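Local coordinates for protein putative PTS system, cellobiose-specific IIA component (Streptococcus mutans, PDB 3L8R) that probably serves as the soluble, trimeric IIA component of a phosphotransferase system, relaying phosphate during the uptake of cellobiose-type sugars, at residues 18-30 and 73-87. Numbering follows the deposited sequence.
Sequences MNTEELQVAAFEI and AQTDLLQEYASGTEI
Glu22 OE1 accepts a hydrogen bond from Met18 N at 2.7 Å, the donor lying almost in line with the C-O bond. This is consistent with holding Met18 against the first turn of helix 20-49, and its side chain faces segment 73-87. A long, flexible thioether suits this place, because the chain bends at chi2 (120°) and again at chi3, letting successive atoms reach different partners. CG lies 3.5 Å from Ile87 CG1, SD rests 3.7 Å from Leu77 CD2, and CE ends against Glu80, 3.5 Å from its CG. The methyl lies against both the aliphatic stem of Glu80 and its carboxylate end, whose OE1 also takes the hydroxyl of Thr85 in a bond modelled so short that its geometry is doubtful.

Deeper in, Leu23 CD2 sits 4.2 Å from both Leu77 CD2 on the opposing helix and Ile87 CG2 in the loop, so one branched chain touches both. Toward the middle of the bundle the helices run roughly antiparallel, their local axes 144° apart and 10.1 Å at closest approach. Here small residues fit: Ala26 faces Leu77 CD1, and Ala73 CB meets Ile30 CG1 at 3.8 Å. Beyond them, Gln74 and Leu77 also touch helix 91-118, and both pack against a second subunit, Gln74 on its His95, the predicted phosphohistidine site.

Between the two segments the contacts are van der Waals, and they join the two helices at this end of the three-helix bundle; the hydrogen bond of Met18 N stays local, within the N-terminal segment.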
loop_
_atom_site.group_PDB
_atom_site.type_symbol
_atom_site.label_atom_id
_atom_site.label_comp_id
_atom_site.label_asym_id
_atom_site.label_seq_id
_atom_site.Cartn_x
_atom_site.Cartn_y
_atom_site.Cartn_z
ATOM N N MET A 18 -7.007 21.127 15.381
ATOM C CA MET A 18 -5.920 20.264 14.843
ATOM C C MET A 18 -4.617 20.398 15.629
ATOM O O MET A 18 -3.698 21.095 15.159
ATOM C CB MET A 18 -5.683 20.581 13.365
ATOM C CG MET A 18 -5.275 19.390 12.576
ATOM S SD MET A 18 -6.420 19.014 11.227
ATOM C CE MET A 18 -7.239 20.609 11.068
ATOM N N ASN A 19 -4.535 19.831 16.838
ATOM C CA ASN A 19 -5.684 19.442 17.715
ATOM C C ASN A 19 -5.946 17.955 17.822
ATOM O O ASN A 19 -6.462 17.342 16.885
ATOM C CB ASN A 19 -6.949 20.245 17.403
ATOM C CG ASN A 19 -8.059 20.032 18.414
ATOM O OD1 ASN A 19 -9.246 20.129 18.074
ATOM N ND2 ASN A 19 -7.689 19.748 19.650
ATOM N N THR A 20 -5.568 17.395 18.980
ATOM C CA THR A 20 -5.414 15.933 19.179
ATOM C C THR A 20 -6.693 15.153 19.018
ATOM O O THR A 20 -6.734 14.110 18.362
ATOM C CB THR A 20 -4.894 15.590 20.585
ATOM O OG1 THR A 20 -4.261 16.741 21.147
ATOM C CG2 THR A 20 -3.904 14.404 20.546
ATOM N N GLU A 21 -7.738 15.681 19.627
ATOM C CA GLU A 21 -9.052 15.082 19.582
ATOM C C GLU A 21 -9.525 15.009 18.136
ATOM O O GLU A 21 -9.998 13.981 17.687
ATOM C CB GLU A 21 -10.049 15.866 20.479
ATOM C CG GLU A 21 -9.426 16.957 21.372
ATOM C CD GLU A 21 -8.325 16.463 22.275
ATOM O OE1 GLU A 21 -8.572 15.579 23.116
ATOM O OE2 GLU A 21 -7.201 16.982 22.152
ATOM N N GLU A 22 -9.336 16.096 17.408
ATOM C CA GLU A 22 -9.729 16.182 15.994
ATOM C C GLU A 22 -9.005 15.197 15.100
ATOM O O GLU A 22 -9.638 14.526 14.264
ATOM C CB GLU A 22 -9.471 17.571 15.467
ATOM C CG GLU A 22 -10.655 18.175 14.733
ATOM C CD GLU A 22 -10.364 19.594 14.234
ATOM O OE1 GLU A 22 -9.481 20.273 14.830
ATOM O OE2 GLU A 22 -11.016 20.011 13.242
ATOM N N LEU A 23 -7.692 15.097 15.288
ATOM C CA LEU A 23 -6.849 14.177 14.523
ATOM C C LEU A 23 -7.065 12.719 14.881
ATOM O O LEU A 23 -6.919 11.845 14.026
ATOM C CB LEU A 23 -5.391 14.479 14.774
ATOM C CG LEU A 23 -4.882 15.847 14.417
ATOM C CD1 LEU A 23 -3.420 15.908 14.846
ATOM C CD2 LEU A 23 -5.051 16.070 12.907
ATOM N N GLN A 24 -7.379 12.436 16.143
ATOM C CA GLN A 24 -7.727 11.055 16.463
ATOM C C GLN A 24 -9.064 10.721 15.802
ATOM O O GLN A 24 -9.199 9.656 15.218
ATOM C CB GLN A 24 -7.772 10.820 17.971
ATOM C CG GLN A 24 -6.438 11.000 18.682
ATOM C CD GLN A 24 -6.603 11.066 20.211
ATOM O OE1 GLN A 24 -6.903 10.057 20.863
ATOM N NE2 GLN A 24 -6.395 12.263 20.786
ATOM N N VAL A 25 -10.023 11.656 15.855
ATOM C CA VAL A 25 -11.337 11.437 15.236
ATOM C C VAL A 25 -11.146 11.135 13.754
ATOM O O VAL A 25 -11.515 10.053 13.298
ATOM C CB VAL A 25 -12.281 12.649 15.370
ATOM C CG1 VAL A 25 -13.697 12.294 14.846
ATOM C CG2 VAL A 25 -12.377 13.053 16.802
ATOM N N ALA A 26 -10.529 12.090 13.038
ATOM C CA ALA A 26 -10.083 11.947 11.640
ATOM C C ALA A 26 -9.415 10.602 11.371
ATOM O O ALA A 26 -9.750 9.937 10.423
ATOM C CB ALA A 26 -9.141 13.079 11.271
ATOM N N ALA A 27 -8.508 10.177 12.237
ATOM C CA ALA A 27 -7.800 8.955 11.956
ATOM C C ALA A 27 -8.744 7.774 12.056
ATOM O O ALA A 27 -8.584 6.791 11.353
ATOM C CB ALA A 27 -6.631 8.774 12.890
ATOM N N PHE A 28 -9.727 7.864 12.934
ATOM C CA PHE A 28 -10.562 6.731 13.176
ATOM C C PHE A 28 -11.611 6.660 12.109
ATOM O O PHE A 28 -12.015 5.571 11.681
ATOM C CB PHE A 28 -11.116 6.730 14.622
ATOM C CG PHE A 28 -10.339 5.816 15.532
ATOM C CD1 PHE A 28 -10.394 4.410 15.337
ATOM C CD2 PHE A 28 -9.498 6.342 16.535
ATOM C CE1 PHE A 28 -9.640 3.542 16.130
ATOM C CE2 PHE A 28 -8.729 5.495 17.361
ATOM C CZ PHE A 28 -8.803 4.080 17.161
ATOM N N GLU A 29 -12.004 7.831 11.639
ATOM C CA GLU A 29 -12.902 7.950 10.512
ATOM C C GLU A 29 -12.303 7.266 9.278
ATOM O O GLU A 29 -12.975 6.506 8.567
ATOM C CB GLU A 29 -13.118 9.435 10.225
ATOM C CG GLU A 29 -14.424 9.722 9.553
ATOM C CD GLU A 29 -14.624 11.176 9.227
ATOM O OE1 GLU A 29 -13.814 12.027 9.662
ATOM O OE2 GLU A 29 -15.611 11.463 8.523
ATOM N N ILE A 30 -11.024 7.517 9.041
ATOM C CA ILE A 30 -10.317 6.920 7.934
ATOM C C ILE A 30 -10.202 5.390 8.118
ATOM O O ILE A 30 -10.692 4.628 7.291
ATOM C CB ILE A 30 -8.946 7.632 7.714
ATOM C CG1 ILE A 30 -9.174 9.093 7.250
ATOM C CG2 ILE A 30 -8.076 6.832 6.728
ATOM C CD1 ILE A 30 -7.927 10.002 7.333
ATOM N N ALA A 73 -11.763 12.536 4.067
ATOM C CA ALA A 73 -11.174 12.931 5.326
ATOM C C ALA A 73 -9.665 13.095 5.179
ATOM O O ALA A 73 -9.106 14.064 5.682
ATOM C CB ALA A 73 -11.530 11.981 6.400
ATOM N N GLN A 74 -9.004 12.184 4.464
ATOM C CA GLN A 74 -7.592 12.419 4.139
ATOM C C GLN A 74 -7.392 13.711 3.327
ATOM O O GLN A 74 -6.448 14.486 3.578
ATOM C CB GLN A 74 -6.915 11.224 3.447
ATOM C CG GLN A 74 -5.466 11.501 3.122
ATOM C CD GLN A 74 -4.747 10.297 2.560
ATOM O OE1 GLN A 74 -4.714 10.072 1.349
ATOM N NE2 GLN A 74 -4.181 9.500 3.441
ATOM N N THR A 75 -8.267 13.959 2.365
ATOM C CA THR A 75 -8.094 15.175 1.574
ATOM C C THR A 75 -8.215 16.454 2.429
ATOM O O THR A 75 -7.479 17.437 2.194
ATOM C CB THR A 75 -8.987 15.218 0.318
ATOM O OG1 THR A 75 -8.801 14.010 -0.428
ATOM C CG2 THR A 75 -8.589 16.375 -0.579
ATOM N N ASP A 76 -9.108 16.424 3.424
ATOM C CA ASP A 76 -9.343 17.605 4.262
ATOM C C ASP A 76 -8.102 17.872 5.080
ATOM O O ASP A 76 -7.695 19.031 5.245
ATOM C CB ASP A 76 -10.535 17.419 5.214
ATOM C CG ASP A 76 -11.880 17.330 4.490
ATOM O OD1 ASP A 76 -11.982 17.672 3.279
ATOM O OD2 ASP A 76 -12.855 16.896 5.153
ATOM N N LEU A 77 -7.494 16.794 5.586
ATOM C CA LEU A 77 -6.248 16.901 6.338
ATOM C C LEU A 77 -5.126 17.476 5.511
ATOM O O LEU A 77 -4.477 18.444 5.937
ATOM C CB LEU A 77 -5.831 15.552 6.856
ATOM C CG LEU A 77 -6.714 14.989 7.946
ATOM C CD1 LEU A 77 -6.089 13.679 8.337
ATOM C CD2 LEU A 77 -6.808 15.951 9.122
ATOM N N LEU A 78 -4.879 16.874 4.347
ATOM C CA LEU A 78 -3.866 17.386 3.427
ATOM C C LEU A 78 -4.107 18.869 3.124
ATOM O O LEU A 78 -3.203 19.683 3.234
ATOM C CB LEU A 78 -3.887 16.579 2.142
ATOM C CG LEU A 78 -2.936 15.404 1.922
ATOM C CD1 LEU A 78 -2.360 14.843 3.155
ATOM C CD2 LEU A 78 -3.632 14.327 1.103
ATOM N N GLN A 79 -5.347 19.209 2.786
ATOM C CA GLN A 79 -5.710 20.573 2.381
ATOM C C GLN A 79 -5.553 21.556 3.563
ATOM O O GLN A 79 -5.097 22.696 3.376
ATOM C CB GLN A 79 -7.136 20.590 1.780
ATOM C CG GLN A 79 -7.410 21.682 0.743
ATOM C CD GLN A 79 -7.674 21.155 -0.690
ATOM O OE1 GLN A 79 -8.247 20.071 -0.893
ATOM N NE2 GLN A 79 -7.282 21.956 -1.689
ATOM N N GLU A 80 -5.923 21.106 4.767
ATOM C CA GLU A 80 -5.608 21.804 6.008
ATOM C C GLU A 80 -4.116 22.013 6.158
ATOM O O GLU A 80 -3.674 23.118 6.455
ATOM C CB GLU A 80 -6.118 21.040 7.227
ATOM C CG GLU A 80 -7.499 21.425 7.722
ATOM C CD GLU A 80 -7.575 22.829 8.347
ATOM O OE1 GLU A 80 -6.533 23.374 8.805
ATOM O OE2 GLU A 80 -8.698 23.387 8.377
ATOM N N TYR A 81 -3.327 20.956 5.976
ATOM C CA TYR A 81 -1.878 21.101 6.057
ATOM C C TYR A 81 -1.368 22.108 5.018
ATOM O O TYR A 81 -0.472 22.915 5.323
ATOM C CB TYR A 81 -1.142 19.758 5.895
ATOM C CG TYR A 81 0.372 19.914 5.668
ATOM C CD1 TYR A 81 0.905 20.005 4.375
ATOM C CD2 TYR A 81 1.251 20.008 6.739
ATOM C CE1 TYR A 81 2.274 20.176 4.161
ATOM C CE2 TYR A 81 2.619 20.164 6.536
ATOM C CZ TYR A 81 3.130 20.248 5.243
ATOM O OH TYR A 81 4.501 20.418 5.036
ATOM N N ALA A 82 -1.897 22.033 3.794
ATOM C CA ALA A 82 -1.417 22.889 2.702
ATOM C C ALA A 82 -1.675 24.371 2.996
ATOM O O ALA A 82 -0.922 25.219 2.567
ATOM C CB ALA A 82 -2.039 22.491 1.383
ATOM N N SER A 83 -2.718 24.665 3.768
ATOM C CA SER A 83 -3.073 26.032 4.101
ATOM C C SER A 83 -2.287 26.594 5.276
ATOM O O SER A 83 -2.584 27.705 5.740
ATOM C CB SER A 83 -4.567 26.126 4.398
ATOM O OG SER A 83 -4.841 25.809 5.761
ATOM N N GLY A 84 -1.302 25.842 5.771
ATOM C CA GLY A 84 -0.411 26.307 6.829
ATOM C C GLY A 84 -0.711 25.797 8.221
ATOM O O GLY A 84 0.069 26.034 9.142
ATOM N N THR A 85 -1.838 25.100 8.400
ATOM C CA THR A 85 -2.150 24.481 9.711
ATOM C C THR A 85 -1.162 23.347 10.083
ATOM O O THR A 85 -0.850 22.489 9.279
ATOM C CB THR A 85 -3.629 23.938 9.805
ATOM O OG1 THR A 85 -4.526 24.813 9.109
ATOM C CG2 THR A 85 -4.082 23.804 11.289
ATOM N N GLU A 86 -0.668 23.387 11.310
ATOM C CA GLU A 86 0.286 22.420 11.814
ATOM C C GLU A 86 -0.459 21.183 12.249
ATOM O O GLU A 86 -1.546 21.305 12.822
ATOM C CB GLU A 86 1.050 22.993 13.005
ATOM C CG GLU A 86 2.061 24.092 12.647
ATOM C CD GLU A 86 2.957 23.706 11.482
ATOM O OE1 GLU A 86 3.019 24.479 10.492
ATOM O OE2 GLU A 86 3.585 22.615 11.561
ATOM N N ILE A 87 0.148 20.013 11.995
ATOM C CA ILE A 87 -0.459 18.696 12.210
ATOM C C ILE A 87 0.607 17.711 12.640
ATOM O O ILE A 87 1.427 17.298 11.820
ATOM C CB ILE A 87 -1.134 18.164 10.919
ATOM C CG1 ILE A 87 -2.392 18.959 10.577
ATOM C CG2 ILE A 87 -1.401 16.638 10.981
ATOM C CD1 ILE A 87 -3.137 18.379 9.396
#